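Local structure of amino acid adenylation domain-containing protein (Bacillus stratosphericus LAMA 585, 6ULY) at residues A[328-332]-A[380-384]. The protein probably selects a keto acid and activates it as an acyl adenylate, serving as an adenylation domain of nonribosomal depsipeptide synthesis. Residues are numbered along the deposited sequence; the frame is centred on the assembly and turned at random.
Sequences RPAFG and FTELG. With QA7 (5'-O-{(S)-hydroxy[(4-methyl-2-oxopentanoyl)oxy]phosphoryl}adenosine), chain C.
Leu383 of segment 380-384, which with Gly384 forms a classic beta bulge opposite Leu451, reaches to strand 327-333 and packs between Pro329 and Phe331, two side chains on the same side of that strand. Beyond CB, its CG, set beside the backbone N and anti to the carbonyl carbon (chi1 -56°), is the branch point that sends CD2 to Pro329 and CD1 to Phe331. CD2 rests on CB of Pro329, 3.6 Å away. CD1 goes on to CB of Phe331, at 3.4 Å, and also lies 3.6 Å from N24, the amino nitrogen of the bound adenylate's adenine. A branched, purely apolar residue suits this place, since one side chain meets both neighbours and one face of the adenine amino group. Pro329 is also met from two residues earlier: its CG makes a tight 3.5 Å contact with Thr381 CG2, the two side chains crossing at about a right angle. Threonine fits here because its branches part company, CG2 turning to the proline while OG1 hydrogen-bonds the backbone carbonyl of Val305. The Phe331 ring turns its edge to the nucleoside, with CD1 3.7 Å from adenine N17 and CE1 at ribose C12 and C13. N24 donates a hydrogen bond of 2.6 Å to Ala330 O, bent to 140° at the hydrogen. Next along, Gly332 C lies 3.0 Å from O31 of the keto acyl part, where glycine brings no side chain to collide with that oxygen. The two segments thus meet mainly through apolar contacts, with Glu382 O beside Pro329 CB, and without a hydrogen bond between them; in the adenylate pocket they help form, a backbone carbonyl accepts the amino hydrogen, consistent with recognition of adenine, while apolar groups flank it.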
# COMPACT_ATOMS: atom_id res chain seq x y z
N ARG A 328 -4.42 -31.66 6.66
CA ARG A 328 -5.42 -31.12 5.73
C ARG A 328 -5.01 -29.72 5.30
O ARG A 328 -5.23 -28.75 6.05
CB ARG A 328 -6.80 -31.11 6.38
CG ARG A 328 -7.24 -32.49 6.81
CD ARG A 328 -8.68 -32.51 7.29
NE ARG A 328 -8.99 -33.76 7.99
CZ ARG A 328 -10.12 -33.99 8.66
NH1 ARG A 328 -11.06 -33.06 8.72
NH2 ARG A 328 -10.29 -35.15 9.27
N PRO A 329 -4.39 -29.56 4.14
CA PRO A 329 -4.13 -28.21 3.63
C PRO A 329 -5.43 -27.42 3.52
O PRO A 329 -6.49 -27.96 3.22
CB PRO A 329 -3.50 -28.46 2.25
CG PRO A 329 -2.90 -29.82 2.35
CD PRO A 329 -3.79 -30.60 3.28
N ALA A 330 -5.33 -26.12 3.79
CA ALA A 330 -6.50 -25.25 3.74
C ALA A 330 -6.07 -23.84 3.38
O ALA A 330 -4.92 -23.44 3.61
CB ALA A 330 -7.25 -25.25 5.07
N PHE A 331 -7.00 -23.08 2.81
CA PHE A 331 -6.77 -21.68 2.46
C PHE A 331 -7.97 -20.85 2.88
O PHE A 331 -9.11 -21.32 2.84
CB PHE A 331 -6.51 -21.50 0.95
CG PHE A 331 -7.01 -20.18 0.41
CD1 PHE A 331 -6.25 -19.03 0.55
CD2 PHE A 331 -8.23 -20.10 -0.22
CE1 PHE A 331 -6.71 -17.82 0.06
CE2 PHE A 331 -8.69 -18.89 -0.71
CZ PHE A 331 -7.93 -17.75 -0.57
N GLY A 332 -7.70 -19.62 3.27
CA GLY A 332 -8.77 -18.70 3.60
C GLY A 332 -8.22 -17.31 3.82
O GLY A 332 -7.02 -17.06 3.67
N PHE A 380 2.92 -28.22 -6.37
CA PHE A 380 1.99 -27.45 -5.56
C PHE A 380 1.13 -28.40 -4.73
O PHE A 380 0.81 -29.51 -5.15
CB PHE A 380 1.08 -26.58 -6.43
CG PHE A 380 1.83 -25.59 -7.29
CD1 PHE A 380 2.41 -24.47 -6.73
CD2 PHE A 380 1.92 -25.78 -8.66
CE1 PHE A 380 3.09 -23.56 -7.52
CE2 PHE A 380 2.60 -24.87 -9.45
CZ PHE A 380 3.19 -23.76 -8.87
N THR A 381 0.76 -27.93 -3.54
CA THR A 381 -0.14 -28.68 -2.67
C THR A 381 -1.57 -28.26 -2.95
O THR A 381 -1.93 -27.09 -2.81
CB THR A 381 0.21 -28.42 -1.20
OG1 THR A 381 1.57 -28.78 -0.96
CG2 THR A 381 -0.71 -29.23 -0.29
N GLU A 382 -2.40 -29.23 -3.36
CA GLU A 382 -3.81 -28.96 -3.54
C GLU A 382 -4.44 -28.54 -2.22
O GLU A 382 -4.13 -29.09 -1.16
CB GLU A 382 -4.53 -30.19 -4.09
CG GLU A 382 -4.14 -30.56 -5.52
CD GLU A 382 -4.97 -31.71 -6.07
OE1 GLU A 382 -4.62 -32.88 -5.83
OE2 GLU A 382 -5.99 -31.43 -6.75
N LEU A 383 -5.33 -27.55 -2.29
CA LEU A 383 -6.01 -27.05 -1.11
C LEU A 383 -7.47 -27.48 -1.04
O LEU A 383 -8.16 -27.15 -0.07
CB LEU A 383 -5.90 -25.52 -1.05
CG LEU A 383 -4.46 -25.00 -1.09
CD1 LEU A 383 -4.42 -23.48 -0.93
CD2 LEU A 383 -3.59 -25.67 -0.03
N GLY A 384 -7.95 -28.22 -2.04
CA GLY A 384 -9.20 -28.94 -1.92
C GLY A 384 -10.38 -28.18 -2.50
O GLY A 384 -10.27 -27.09 -3.05
C01 QA7 C . -6.83 -21.47 6.60
C02 QA7 C . -6.62 -20.27 7.44
C03 QA7 C . -7.81 -20.03 8.32
C04 QA7 C . -6.21 -19.19 6.49
C05 QA7 C . -6.76 -17.81 6.72
C06 QA7 C . -5.81 -16.66 6.77
C10 QA7 C . -4.97 -14.56 4.13
C11 QA7 C . -3.99 -14.71 3.17
C12 QA7 C . -4.65 -15.23 1.83
C13 QA7 C . -3.75 -15.86 1.28
C14 QA7 C . -2.76 -16.43 2.47
C16 QA7 C . -3.82 -18.35 3.40
C18 QA7 C . -2.90 -19.93 2.32
C19 QA7 C . -2.44 -21.12 1.75
C21 QA7 C . -1.07 -19.97 0.41
C23 QA7 C . -2.38 -18.79 1.87
N15 QA7 C . -2.97 -17.82 2.58
N17 QA7 C . -3.79 -19.64 3.26
N20 QA7 C . -1.55 -21.09 0.82
N22 QA7 C . -1.46 -18.84 0.90
N24 QA7 C . -2.97 -22.34 2.20
O07 QA7 C . -6.24 -15.38 6.84
O09 QA7 C . -4.47 -14.06 5.32
O25 QA7 C . -3.07 -15.83 3.53
O26 QA7 C . -2.85 -15.08 0.47
O27 QA7 C . -5.27 -14.20 0.93
O28 QA7 C . -4.78 -13.74 7.80
O29 QA7 C . -6.33 -13.02 6.37
O30 QA7 C . -4.71 -16.87 6.74
O31 QA7 C . -7.88 -17.66 6.81
P08 QA7 C . -5.41 -14.05 6.57